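Coiled-coil quantitatively-enriched protein 1 (Schizosaccharomyces pombe, PDB 7CUJ) links telomeres to the meiotic centrosome, acting as a molecular adaptor required for telomere clustering in meiotic prophase, telomere length control and chromosome segregation. Local coordinates at residues A[186-191]-A[206-211]; A[125-130]-A[190-195]; A[221-226]-A[307-312]; A[54-59]-A[235-240]; A[108-113]-A[287-292]. All blocks are in the same frame, centred on the assembly; numbering follows the deposited sequence.

Contact 1 (A[186-191]-A[206-211]); sequences TIFYDI and SLVLRL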
# COMPACT_ATOMS: atom_id res chain seq x y z
N THR A 186 17.08 -38.08 4.53
CA THR A 186 16.03 -37.11 4.83
C THR A 186 16.06 -35.96 3.82
O THR A 186 17.10 -35.34 3.60
CB THR A 186 16.14 -36.57 6.26
OG1 THR A 186 16.24 -37.68 7.15
CG2 THR A 186 14.97 -35.71 6.67
N ILE A 187 14.90 -35.68 3.22
CA ILE A 187 14.73 -34.57 2.29
C ILE A 187 13.69 -33.61 2.84
O ILE A 187 12.59 -34.01 3.23
CB ILE A 187 14.32 -35.08 0.88
CG1 ILE A 187 15.28 -36.14 0.35
CG2 ILE A 187 14.19 -33.91 -0.09
CD1 ILE A 187 14.68 -37.03 -0.71
N PHE A 188 14.05 -32.32 2.87
CA PHE A 188 13.09 -31.26 3.17
C PHE A 188 12.63 -30.64 1.86
O PHE A 188 13.42 -30.02 1.15
CB PHE A 188 13.70 -30.25 4.13
CG PHE A 188 13.83 -30.78 5.53
CD1 PHE A 188 12.80 -30.61 6.45
CD2 PHE A 188 14.95 -31.49 5.92
CE1 PHE A 188 12.91 -31.12 7.74
CE2 PHE A 188 15.06 -32.00 7.21
CZ PHE A 188 14.04 -31.81 8.11
N TYR A 189 11.34 -30.83 1.55
CA TYR A 189 10.76 -30.28 0.34
C TYR A 189 10.84 -28.75 0.38
O TYR A 189 11.04 -28.12 -0.65
CB TYR A 189 9.32 -30.78 0.13
CG TYR A 189 8.66 -30.23 -1.11
CD1 TYR A 189 8.75 -30.90 -2.32
CD2 TYR A 189 7.94 -29.04 -1.08
CE1 TYR A 189 8.14 -30.40 -3.47
CE2 TYR A 189 7.33 -28.53 -2.21
CZ TYR A 189 7.43 -29.22 -3.41
OH TYR A 189 6.83 -28.72 -4.53
N ASP A 190 10.71 -28.19 1.58
CA ASP A 190 10.63 -26.74 1.76
C ASP A 190 11.25 -26.35 3.10
O ASP A 190 11.32 -27.16 4.02
CB ASP A 190 9.19 -26.24 1.62
CG ASP A 190 8.23 -26.86 2.63
OD1 ASP A 190 8.28 -26.45 3.81
OD2 ASP A 190 7.47 -27.76 2.23
N ILE A 191 11.67 -25.08 3.18
CA ILE A 191 12.39 -24.54 4.32
C ILE A 191 11.44 -24.38 5.51
O ILE A 191 11.87 -24.56 6.65
CB ILE A 191 13.10 -23.22 3.94
CG1 ILE A 191 14.41 -23.49 3.19
CG2 ILE A 191 13.33 -22.32 5.15
CD1 ILE A 191 15.44 -24.27 3.97
N SER A 206 20.98 -38.23 10.53
CA SER A 206 20.87 -38.78 9.19
C SER A 206 21.27 -37.74 8.15
O SER A 206 21.43 -36.56 8.47
CB SER A 206 19.48 -39.32 8.92
OG SER A 206 18.53 -38.27 8.84
N LEU A 207 21.43 -38.19 6.90
CA LEU A 207 21.67 -37.33 5.75
C LEU A 207 20.46 -36.42 5.54
O LEU A 207 19.34 -36.91 5.41
CB LEU A 207 21.92 -38.22 4.53
CG LEU A 207 22.15 -37.50 3.20
CD1 LEU A 207 23.55 -36.89 3.15
CD2 LEU A 207 21.93 -38.44 2.03
N VAL A 208 20.70 -35.11 5.52
CA VAL A 208 19.66 -34.11 5.34
C VAL A 208 19.91 -33.36 4.03
O VAL A 208 20.93 -32.69 3.88
CB VAL A 208 19.55 -33.15 6.54
CG1 VAL A 208 18.66 -31.95 6.24
CG2 VAL A 208 19.07 -33.86 7.79
N LEU A 209 18.95 -33.49 3.10
CA LEU A 209 18.93 -32.74 1.86
C LEU A 209 17.85 -31.67 1.95
O LEU A 209 16.75 -31.95 2.43
CB LEU A 209 18.63 -33.72 0.72
CG LEU A 209 19.82 -34.32 -0.02
CD1 LEU A 209 20.91 -34.79 0.93
CD2 LEU A 209 19.37 -35.47 -0.92
N ARG A 210 18.17 -30.46 1.50
CA ARG A 210 17.21 -29.36 1.48
C ARG A 210 16.99 -28.90 0.04
O ARG A 210 17.94 -28.52 -0.64
CB ARG A 210 17.68 -28.20 2.36
CG ARG A 210 17.74 -28.51 3.84
CD ARG A 210 17.87 -27.25 4.67
NE ARG A 210 19.12 -26.54 4.43
CZ ARG A 210 19.40 -25.33 4.89
NH1 ARG A 210 18.52 -24.67 5.63
NH2 ARG A 210 20.57 -24.77 4.62
N LEU A 211 15.74 -28.95 -0.40
CA LEU A 211 15.32 -28.36 -1.67
C LEU A 211 15.03 -26.89 -1.41
O LEU A 211 14.09 -26.55 -0.69
CB LEU A 211 14.08 -29.10 -2.17
CG LEU A 211 14.30 -30.41 -2.94
CD1 LEU A 211 15.52 -31.17 -2.46
CD2 LEU A 211 13.06 -31.29 -2.88
O HOH W 1 14.11 -27.05 2.08
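Phe188 sets its ring beside Val208, CE2 lying 3.7 Å from the valine CG1, a methyl anti to the backbone N (chi1 168°), which brings it to the ring's edge, near the plane. At that edge, in plane, lies the carbonyl oxygen of Leu209. On the reverse face of the sheet, CG2 of Ile187 packs against CD1 of Leu211 at 3.9 Å. The backbones beneath are neighbouring parallel strands, the two ends of a right-handed beta-alpha-beta crossover through helix 191-200 in the central sheet of this alpha/beta domain, one part of a longer protein. Leu209 sits between two bonds: its N reaches Thr186 O at 2.7 Å and Phe188 N reaches its O at 2.8 Å. Beyond them a water bridges Phe188 O and Leu211 O. At the other end the hydroxyls of Thr186 and Ser206 bond, OG1 to OG, at 2.9 Å. Arg210, whose guanidinium pairs with Asp13 and makes a cation-pi contact with Tyr194, brings NH1 to 3.5 Å from CD1 of Ile191.

Contact 2 (A[125-130]-A[190-195]); sequences FISNQF and DIEAYM
Ser127, just past the end of strand 121-126, comes up to the first turn of helix 191-200, its CA 5.0 Å from that of Ala193. This is the carboxyl-terminal edge of a parallel alpha/beta sheet, and Asp190 is the N-cap of the helix. The aspartate CG stands between its own backbone N and carbonyl carbon (chi1 60°), which turns the carboxylate back over the helix start and across to Ser127. OD2 accepts Ser127 N at 3.1 Å through its syn lone pair, with a nearly straight N-H...O angle of 166°. With an alanine here, Ser127 N and Ala193 N would probably lose their acceptor, and the serine hydroxyl would be set free to turn. Ala193 CB lies 4.2 Å from Phe125 CB, while Glu192, salt-bridged to Lys65, lays its CB 3.5 Å from Ser127 OG. Two donors grip Asp190 OD1 from opposite faces of its plane, both at 2.7 Å: Ser127 OG from above the carboxylate, Ala193 N nearly along the C-O axis.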
# COMPACT_ATOMS: atom_id res chain seq x y z
N PHE A 125 10.02 -34.38 4.11
CA PHE A 125 9.16 -33.50 4.89
C PHE A 125 8.63 -32.38 4.00
O PHE A 125 9.37 -31.80 3.22
CB PHE A 125 9.90 -32.96 6.11
CG PHE A 125 10.02 -33.95 7.25
CD1 PHE A 125 11.05 -34.87 7.27
CD2 PHE A 125 9.10 -33.96 8.28
CE1 PHE A 125 11.16 -35.79 8.31
CE2 PHE A 125 9.21 -34.87 9.32
CZ PHE A 125 10.24 -35.78 9.34
N ILE A 126 7.33 -32.10 4.13
CA ILE A 126 6.66 -31.08 3.35
C ILE A 126 5.59 -30.43 4.24
O ILE A 126 4.88 -31.13 4.96
CB ILE A 126 6.09 -31.67 2.04
CG1 ILE A 126 5.57 -30.59 1.09
CG2 ILE A 126 5.05 -32.75 2.32
CD1 ILE A 126 5.33 -31.09 -0.32
N SER A 127 5.49 -29.10 4.19
CA SER A 127 4.67 -28.36 5.14
C SER A 127 3.33 -27.98 4.52
O SER A 127 2.88 -26.85 4.66
CB SER A 127 5.41 -27.15 5.67
OG SER A 127 5.69 -26.23 4.62
N ASN A 128 2.68 -28.95 3.86
CA ASN A 128 1.42 -28.74 3.18
C ASN A 128 0.75 -30.08 2.90
O ASN A 128 1.35 -30.95 2.25
CB ASN A 128 1.61 -27.95 1.88
CG ASN A 128 0.29 -27.46 1.31
OD1 ASN A 128 -0.31 -28.14 0.48
ND2 ASN A 128 -0.17 -26.31 1.76
N GLN A 129 -0.49 -30.24 3.38
CA GLN A 129 -1.20 -31.51 3.29
C GLN A 129 -1.54 -31.83 1.84
O GLN A 129 -1.29 -32.94 1.38
CB GLN A 129 -2.44 -31.50 4.18
CG GLN A 129 -3.19 -32.83 4.21
CD GLN A 129 -2.35 -33.96 4.77
OE1 GLN A 129 -1.96 -33.95 5.94
NE2 GLN A 129 -2.07 -34.95 3.94
N PHE A 130 -2.10 -30.84 1.13
CA PHE A 130 -2.52 -31.04 -0.25
C PHE A 130 -1.35 -31.52 -1.11
O PHE A 130 -1.50 -32.48 -1.86
CB PHE A 130 -3.17 -29.77 -0.82
CG PHE A 130 -3.35 -29.82 -2.32
CD1 PHE A 130 -4.29 -30.66 -2.89
CD2 PHE A 130 -2.55 -29.05 -3.15
CE1 PHE A 130 -4.44 -30.72 -4.26
CE2 PHE A 130 -2.70 -29.12 -4.53
CZ PHE A 130 -3.65 -29.95 -5.08
N ASP A 190 10.71 -28.19 1.58
CA ASP A 190 10.63 -26.74 1.76
C ASP A 190 11.25 -26.35 3.10
O ASP A 190 11.32 -27.16 4.02
CB ASP A 190 9.19 -26.24 1.62
CG ASP A 190 8.23 -26.86 2.63
OD1 ASP A 190 8.28 -26.45 3.81
OD2 ASP A 190 7.47 -27.76 2.23
N ILE A 191 11.67 -25.08 3.18
CA ILE A 191 12.39 -24.54 4.32
C ILE A 191 11.44 -24.38 5.51
O ILE A 191 11.87 -24.56 6.65
CB ILE A 191 13.10 -23.22 3.94
CG1 ILE A 191 14.41 -23.49 3.19
CG2 ILE A 191 13.33 -22.32 5.15
CD1 ILE A 191 15.44 -24.27 3.97
N GLU A 192 10.17 -24.07 5.24
CA GLU A 192 9.17 -23.98 6.30
C GLU A 192 9.17 -25.28 7.10
O GLU A 192 9.16 -25.24 8.33
CB GLU A 192 7.79 -23.66 5.73
CG GLU A 192 6.75 -23.35 6.80
CD GLU A 192 5.34 -23.05 6.31
OE1 GLU A 192 5.20 -22.32 5.31
OE2 GLU A 192 4.38 -23.56 6.93
N ALA A 193 9.20 -26.42 6.40
CA ALA A 193 9.24 -27.73 7.03
C ALA A 193 10.53 -27.90 7.82
O ALA A 193 10.51 -28.48 8.90
CB ALA A 193 9.08 -28.82 5.99
N TYR A 194 11.64 -27.37 7.29
CA TYR A 194 12.91 -27.42 7.99
C TYR A 194 12.82 -26.62 9.28
O TYR A 194 13.14 -27.14 10.35
CB TYR A 194 14.07 -26.98 7.10
CG TYR A 194 15.42 -27.11 7.76
CD1 TYR A 194 16.09 -28.33 7.76
CD2 TYR A 194 16.01 -26.04 8.40
CE1 TYR A 194 17.32 -28.46 8.38
CE2 TYR A 194 17.24 -26.16 9.02
CZ TYR A 194 17.90 -27.38 9.01
OH TYR A 194 19.11 -27.51 9.62
N MET A 195 12.37 -25.36 9.18
CA MET A 195 12.21 -24.48 10.32
C MET A 195 11.43 -25.19 11.42
O MET A 195 11.85 -25.22 12.57
CB MET A 195 11.45 -23.20 9.94
CG MET A 195 12.16 -22.31 8.93
SD MET A 195 13.64 -21.51 9.58
CE MET A 195 14.90 -22.67 9.05

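Contact 3 (A[221-226]-A[307-312]); sequences IKCFQS and LMDLAS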
# COMPACT_ATOMS: atom_id res chain seq x y z
N ILE A 221 16.20 -17.09 3.88
CA ILE A 221 16.23 -17.70 5.20
C ILE A 221 17.56 -18.43 5.39
O ILE A 221 18.16 -18.36 6.47
CB ILE A 221 15.00 -18.60 5.42
CG1 ILE A 221 13.73 -17.77 5.60
CG2 ILE A 221 15.22 -19.55 6.59
CD1 ILE A 221 12.44 -18.53 5.35
N LYS A 222 18.03 -19.12 4.34
CA LYS A 222 19.28 -19.85 4.37
C LYS A 222 20.44 -18.92 4.71
O LYS A 222 21.27 -19.26 5.56
CB LYS A 222 19.47 -20.66 3.07
CG LYS A 222 20.87 -20.69 2.48
CD LYS A 222 21.86 -21.55 3.23
CE LYS A 222 23.30 -21.12 2.98
NZ LYS A 222 24.26 -21.91 3.79
N CYS A 223 20.48 -17.74 4.08
CA CYS A 223 21.63 -16.84 4.17
C CYS A 223 21.65 -16.07 5.49
O CYS A 223 22.67 -15.50 5.85
CB CYS A 223 21.65 -15.86 3.00
SG CYS A 223 22.02 -16.63 1.41
N PHE A 224 20.51 -16.05 6.21
CA PHE A 224 20.42 -15.32 7.46
C PHE A 224 20.05 -16.26 8.61
O PHE A 224 19.73 -15.81 9.70
CB PHE A 224 19.48 -14.12 7.34
CG PHE A 224 19.96 -13.06 6.38
CD1 PHE A 224 19.61 -13.11 5.04
CD2 PHE A 224 20.78 -12.02 6.80
CE1 PHE A 224 20.06 -12.14 4.14
CE2 PHE A 224 21.23 -11.06 5.91
CZ PHE A 224 20.87 -11.12 4.58
N GLN A 225 20.13 -17.57 8.35
CA GLN A 225 19.96 -18.59 9.37
C GLN A 225 20.90 -18.32 10.54
O GLN A 225 20.51 -18.44 11.70
CB GLN A 225 20.30 -19.97 8.81
CG GLN A 225 19.11 -20.74 8.25
CD GLN A 225 19.49 -22.14 7.86
OE1 GLN A 225 20.52 -22.38 7.23
NE2 GLN A 225 18.65 -23.09 8.22
N SER A 226 22.14 -17.93 10.20
CA SER A 226 23.24 -17.76 11.13
C SER A 226 22.90 -16.78 12.26
O SER A 226 23.50 -16.84 13.33
CB SER A 226 24.49 -17.34 10.40
OG SER A 226 24.20 -16.31 9.46
N LEU A 307 24.58 -22.57 -2.23
CA LEU A 307 23.77 -21.44 -2.63
C LEU A 307 24.60 -20.17 -2.49
O LEU A 307 25.33 -20.02 -1.52
CB LEU A 307 22.52 -21.38 -1.75
CG LEU A 307 21.51 -22.51 -1.97
CD1 LEU A 307 20.58 -22.63 -0.78
CD2 LEU A 307 20.72 -22.29 -3.25
N MET A 308 24.48 -19.27 -3.48
CA MET A 308 25.25 -18.03 -3.47
C MET A 308 24.78 -17.15 -2.31
O MET A 308 23.61 -17.16 -1.95
CB MET A 308 25.16 -17.27 -4.80
CG MET A 308 23.77 -16.78 -5.17
SD MET A 308 23.79 -15.81 -6.69
CE MET A 308 24.17 -17.07 -7.90
N ASP A 309 25.73 -16.42 -1.71
CA ASP A 309 25.48 -15.66 -0.50
C ASP A 309 24.80 -14.34 -0.86
O ASP A 309 25.23 -13.65 -1.78
CB ASP A 309 26.78 -15.43 0.28
CG ASP A 309 26.58 -14.91 1.70
OD1 ASP A 309 25.41 -14.66 2.08
OD2 ASP A 309 27.59 -14.75 2.41
N LEU A 310 23.75 -13.99 -0.10
CA LEU A 310 22.94 -12.82 -0.39
C LEU A 310 23.09 -11.77 0.71
O LEU A 310 22.28 -10.85 0.79
CB LEU A 310 21.47 -13.23 -0.54
CG LEU A 310 21.16 -14.25 -1.64
CD1 LEU A 310 19.70 -14.69 -1.54
CD2 LEU A 310 21.46 -13.70 -3.02
N ALA A 311 24.13 -11.90 1.54
CA ALA A 311 24.33 -11.06 2.70
C ALA A 311 24.55 -9.60 2.30
O ALA A 311 24.23 -8.70 3.07
CB ALA A 311 25.47 -11.58 3.54
N SER A 312 25.10 -9.38 1.10
CA SER A 312 25.36 -8.05 0.58
C SER A 312 24.06 -7.31 0.27
O SER A 312 24.04 -6.08 0.20
CB SER A 312 26.28 -8.09 -0.62
OG SER A 312 25.65 -8.76 -1.71
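The C-terminal end of helix 217-223 is crossed here by the extended tail that follows helix 275-294, and Cys223 is the side chain they meet around. It projects SG into the bend of the tail, where Leu310 N makes a weak hydrogen bond to the sulfur at 3.5 Å, with an N-H...S angle of 142°. SG also touches Leu310 CB at 4.0 Å. The bend itself is an Asx turn: Asp309 OD1 accepts Ala311 N at 3.1 Å, the donor standing well above the carboxylate plane. With CG anti to the backbone N (chi1 -167°), the aspartate folds this oxygen back over the turn and to 4.0 Å from Cys223 SG. Next to Cys223, Phe224 points CZ at the start of the 3-10 segment, 3.9 Å from Ala311 CA; the rest of its ring packs on Phe232, Asn235 and Val239 of helix 232-243. At the start of segment 307-312, the aliphatic part of Lys222 crosses Leu307, CG meeting CD1 at 3.8 Å. Met308 O, close to the sulfur, has its hydrogen bond from His219 NE2, one turn back along the helix.

Contact 4 (A[54-59]-A[235-240]); sequences RLFIQS and NIVGVV
Phe56 meets Val240 and Val237 in a contact that is wholly apolar between segments 54-59 and 235-240. It supplies the aromatic part. Its CG is anti to the backbone N (chi1 169°), which carries the ring toward helix 232-243, and CZ arrives 3.7 Å from Val240 CG1. That methyl sits at the ring's edge, near its plane, and the two side chains run past each other in opposite directions. Val237 CG1 comes in obliquely, 4.1 Å from CE2 of the same ring, so the outer end of the phenyl touches two valines one helical turn apart. The aliphatic part is looser: Ile57 stretches CD1 to 4.2 Å from Val237 CG2 and 4.4 Å from Ile236 CD1. A polar bond inside helix 47-65 is that of Ser59 OG to Leu55 O, at 2.8 Å. The axes of the two short segments pass 11.2 Å apart, at 58°, bridged by the Phe56 ring and the end of Ile57. Neighbouring helices close in around them: 20-32 and 34-41 pack on Phe56, whose ring also meets Phe33 edge-to-face, while 217-223 lies against Ile57, Ile236 and Val240. Leu55 and Ser59 pack against apolar side chains of the chain of another protein.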
# COMPACT_ATOMS: atom_id res chain seq x y z
N ARG A 54 4.01 -11.22 8.31
CA ARG A 54 3.96 -12.67 8.48
C ARG A 54 3.14 -13.30 7.35
O ARG A 54 3.46 -14.40 6.91
CB ARG A 54 3.46 -13.06 9.88
CG ARG A 54 4.51 -12.92 10.96
CD ARG A 54 4.18 -13.62 12.27
NE ARG A 54 2.89 -13.23 12.81
CZ ARG A 54 2.66 -12.13 13.54
NH1 ARG A 54 3.65 -11.30 13.81
NH2 ARG A 54 1.44 -11.87 13.98
N LEU A 55 2.12 -12.59 6.88
CA LEU A 55 1.31 -13.06 5.76
C LEU A 55 2.12 -13.01 4.47
O LEU A 55 1.99 -13.90 3.63
CB LEU A 55 0.03 -12.23 5.66
CG LEU A 55 -0.90 -12.58 4.50
CD1 LEU A 55 -1.48 -13.99 4.65
CD2 LEU A 55 -2.02 -11.55 4.36
N PHE A 56 2.96 -11.97 4.33
CA PHE A 56 3.87 -11.86 3.20
C PHE A 56 4.81 -13.06 3.17
O PHE A 56 5.00 -13.68 2.13
CB PHE A 56 4.70 -10.57 3.26
CG PHE A 56 5.82 -10.53 2.26
CD1 PHE A 56 5.56 -10.25 0.92
CD2 PHE A 56 7.12 -10.82 2.63
CE1 PHE A 56 6.59 -10.25 -0.01
CE2 PHE A 56 8.15 -10.82 1.70
CZ PHE A 56 7.88 -10.53 0.38
N ILE A 57 5.39 -13.37 4.33
CA ILE A 57 6.34 -14.47 4.46
C ILE A 57 5.66 -15.79 4.13
O ILE A 57 6.23 -16.61 3.41
CB ILE A 57 7.02 -14.45 5.85
CG1 ILE A 57 8.01 -13.29 5.96
CG2 ILE A 57 7.68 -15.79 6.15
CD1 ILE A 57 8.39 -12.92 7.38
N GLN A 58 4.42 -15.97 4.63
CA GLN A 58 3.68 -17.20 4.41
C GLN A 58 3.42 -17.40 2.92
O GLN A 58 3.65 -18.48 2.38
CB GLN A 58 2.37 -17.21 5.21
CG GLN A 58 1.62 -18.54 5.15
CD GLN A 58 2.46 -19.69 5.68
OE1 GLN A 58 2.83 -19.73 6.85
NE2 GLN A 58 2.76 -20.64 4.80
N SER A 59 2.97 -16.33 2.25
CA SER A 59 2.68 -16.33 0.82
C SER A 59 3.93 -16.68 0.01
O SER A 59 3.82 -17.38 -1.00
CB SER A 59 2.13 -15.00 0.39
OG SER A 59 1.00 -14.64 1.16
N ASN A 235 15.72 -8.62 7.16
CA ASN A 235 16.70 -8.94 6.13
C ASN A 235 16.13 -9.89 5.08
O ASN A 235 16.33 -9.66 3.89
CB ASN A 235 18.02 -9.44 6.73
CG ASN A 235 18.85 -8.32 7.32
OD1 ASN A 235 18.96 -7.24 6.74
ND2 ASN A 235 19.46 -8.57 8.47
N ILE A 236 15.41 -10.93 5.52
CA ILE A 236 14.86 -11.92 4.59
C ILE A 236 13.76 -11.29 3.73
O ILE A 236 13.59 -11.69 2.58
CB ILE A 236 14.39 -13.22 5.30
CG1 ILE A 236 13.17 -12.99 6.21
CG2 ILE A 236 15.54 -13.89 6.03
CD1 ILE A 236 12.55 -14.27 6.74
N VAL A 237 13.04 -10.31 4.28
CA VAL A 237 12.02 -9.59 3.53
C VAL A 237 12.70 -8.67 2.52
O VAL A 237 12.32 -8.64 1.35
CB VAL A 237 11.05 -8.82 4.45
CG1 VAL A 237 10.15 -7.87 3.66
CG2 VAL A 237 10.21 -9.75 5.30
N GLY A 238 13.70 -7.92 3.00
CA GLY A 238 14.43 -6.96 2.19
C GLY A 238 15.06 -7.61 0.96
O GLY A 238 14.91 -7.10 -0.15
N VAL A 239 15.73 -8.75 1.18
CA VAL A 239 16.45 -9.45 0.13
C VAL A 239 15.44 -9.94 -0.91
O VAL A 239 15.63 -9.73 -2.11
CB VAL A 239 17.30 -10.61 0.70
CG1 VAL A 239 17.80 -11.56 -0.38
CG2 VAL A 239 18.47 -10.09 1.53
N VAL A 240 14.37 -10.57 -0.44
CA VAL A 240 13.33 -11.09 -1.31
C VAL A 240 12.70 -9.94 -2.09
O VAL A 240 12.52 -10.04 -3.30
CB VAL A 240 12.29 -11.92 -0.51
CG1 VAL A 240 10.93 -11.96 -1.19
CG2 VAL A 240 12.79 -13.33 -0.25

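Contact 5 (A[108-113]-A[287-292]); sequences QELFKN and KNVATW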
# COMPACT_ATOMS: atom_id res chain seq x y z
N GLN A 108 11.32 -36.56 -9.36
CA GLN A 108 11.03 -37.51 -10.41
C GLN A 108 12.33 -38.05 -11.00
O GLN A 108 12.51 -39.26 -11.10
CB GLN A 108 10.19 -36.85 -11.51
CG GLN A 108 9.67 -37.82 -12.56
CD GLN A 108 9.45 -37.14 -13.89
OE1 GLN A 108 10.40 -36.84 -14.62
NE2 GLN A 108 8.20 -36.91 -14.23
N GLU A 109 13.22 -37.13 -11.38
CA GLU A 109 14.44 -37.45 -12.11
C GLU A 109 15.45 -38.13 -11.19
O GLU A 109 16.33 -38.84 -11.66
CB GLU A 109 15.04 -36.21 -12.77
CG GLU A 109 14.18 -35.61 -13.87
CD GLU A 109 14.02 -36.43 -15.14
OE1 GLU A 109 14.88 -37.31 -15.40
OE2 GLU A 109 13.05 -36.18 -15.88
N LEU A 110 15.32 -37.89 -9.87
CA LEU A 110 16.21 -38.51 -8.90
C LEU A 110 16.00 -40.02 -8.90
O LEU A 110 16.95 -40.78 -9.06
CB LEU A 110 15.96 -37.92 -7.51
CG LEU A 110 16.88 -38.44 -6.40
CD1 LEU A 110 18.31 -37.97 -6.60
CD2 LEU A 110 16.36 -38.02 -5.03
N PHE A 111 14.74 -40.45 -8.75
CA PHE A 111 14.39 -41.86 -8.65
C PHE A 111 14.52 -42.54 -10.02
O PHE A 111 14.80 -43.74 -10.09
CB PHE A 111 13.01 -42.04 -8.03
CG PHE A 111 12.95 -41.72 -6.56
CD1 PHE A 111 13.49 -42.59 -5.62
CD2 PHE A 111 12.35 -40.56 -6.11
CE1 PHE A 111 13.44 -42.29 -4.27
CE2 PHE A 111 12.30 -40.26 -4.75
CZ PHE A 111 12.85 -41.13 -3.83
N LYS A 112 14.34 -41.76 -11.09
CA LYS A 112 14.48 -42.21 -12.46
C LYS A 112 15.91 -42.70 -12.69
O LYS A 112 16.12 -43.68 -13.41
CB LYS A 112 14.15 -41.06 -13.42
CG LYS A 112 13.61 -41.46 -14.78
CD LYS A 112 13.14 -40.26 -15.58
CE LYS A 112 12.07 -40.60 -16.60
NZ LYS A 112 11.37 -39.38 -17.07
N ASN A 113 16.88 -42.02 -12.08
CA ASN A 113 18.29 -42.29 -12.27
C ASN A 113 18.86 -43.04 -11.07
O ASN A 113 20.05 -43.34 -11.04
CB ASN A 113 19.09 -41.01 -12.53
CG ASN A 113 18.88 -40.45 -13.92
OD1 ASN A 113 19.23 -41.09 -14.91
ND2 ASN A 113 18.32 -39.25 -14.01
N LYS A 287 20.74 -36.08 -11.64
CA LYS A 287 21.66 -37.13 -12.02
C LYS A 287 22.86 -37.15 -11.06
O LYS A 287 23.25 -38.21 -10.58
CB LYS A 287 22.12 -36.96 -13.47
CG LYS A 287 21.09 -37.36 -14.52
CD LYS A 287 21.43 -36.94 -15.93
CE LYS A 287 20.37 -37.35 -16.93
NZ LYS A 287 20.71 -36.93 -18.31
N ASN A 288 23.39 -35.96 -10.78
CA ASN A 288 24.58 -35.77 -9.95
C ASN A 288 24.33 -36.27 -8.53
O ASN A 288 25.20 -36.92 -7.95
CB ASN A 288 25.05 -34.32 -9.94
CG ASN A 288 26.00 -33.98 -11.06
OD1 ASN A 288 27.14 -33.61 -10.81
ND2 ASN A 288 25.55 -34.11 -12.30
N VAL A 289 23.16 -35.93 -7.97
CA VAL A 289 22.83 -36.25 -6.59
C VAL A 289 22.61 -37.76 -6.48
O VAL A 289 23.06 -38.38 -5.52
CB VAL A 289 21.62 -35.44 -6.08
CG1 VAL A 289 21.13 -35.93 -4.72
CG2 VAL A 289 21.92 -33.95 -6.02
N ALA A 290 21.93 -38.34 -7.47
CA ALA A 290 21.66 -39.77 -7.51
C ALA A 290 22.99 -40.52 -7.53
O ALA A 290 23.25 -41.35 -6.65
CB ALA A 290 20.80 -40.12 -8.70
N THR A 291 23.83 -40.20 -8.52
CA THR A 291 25.17 -40.73 -8.66
C THR A 291 25.89 -40.65 -7.32
O THR A 291 26.55 -41.60 -6.91
CB THR A 291 25.94 -40.00 -9.77
OG1 THR A 291 25.16 -40.08 -10.96
CG2 THR A 291 27.32 -40.57 -10.02
N TRP A 292 25.75 -39.50 -6.65
CA TRP A 292 26.42 -39.23 -5.39
C TRP A 292 25.93 -40.18 -4.30
O TRP A 292 26.74 -40.68 -3.51
CB TRP A 292 26.24 -37.76 -4.99
CG TRP A 292 26.90 -37.44 -3.69
CD1 TRP A 292 28.23 -37.26 -3.47
CD2 TRP A 292 26.25 -37.28 -2.41
NE1 TRP A 292 28.46 -36.99 -2.15
CE2 TRP A 292 27.27 -36.99 -1.47
CE3 TRP A 292 24.92 -37.34 -1.97
CZ2 TRP A 292 26.99 -36.77 -0.12
CZ3 TRP A 292 24.65 -37.13 -0.64
CH2 TRP A 292 25.68 -36.84 0.27
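Leu110 holds CG anti to its backbone N (chi1 -178°) and thereby sends CD1 across to helix 275-294, whereas Asn113 has CG beside its own N (chi1 -74°), bringing the amide over Lys287. The leucine methyl lands against the helix backbone, 3.7 Å from Ala290 N and 3.9 Å from Ala290 CB, with Val289 CG1 at its flank. The small Ala290 side chain is consistent with so near an approach: the CA atoms of Leu110 and Ala290 are only 5.8 Å apart. Two helices on one side of the central parallel sheet meet here, 102-112 just before it leads into strand 121-126, and the long helix 275-294. At the C-terminal end of the former, Asn113 ND2 turns back to bond Glu109 O at 3.1 Å, the oxygen that also takes Asn113 N from the opposite face of its carbonyl plane. The same nitrogen rests 3.4 Å from Lys287 CG, whose chain runs on extended past the amide. A leucine in place of Asn113 would probably cost Glu109 O its side-chain donor and remove the amide that lies against Lys287 CG. Asn113 CB sits 4.3 Å from Ala290 CB, and Asn113 O accepts from Lys294 NZ, one turn further along the partner helix.

In the fold
Contacts 1 and 2 form the core: they share Asp190 and Ile191, reach neighbouring strands 184-188 and 121-126, and rely on directed hydrogen bonds, mostly between strand backbones in contact 1 and to a capping carboxylate in contact 2. The helices and the tail packed around the sheet behave differently. Contact 4 is buried but purely apolar, contact 5 mixes apolar packing with an amide lying on a lysine chain, and the more exposed contact 3 has a weak bond to sulfur. Contacts 3 and 4 touch through Phe224 and Val239, while contacts 4 and 5 lie on opposite sides of the chain's centre, about 32 Å apart between centres. Contact 5 reaches contact 1 through Trp292 on Leu207; Glu192 to Gln58 joins contact 2 to contact 4.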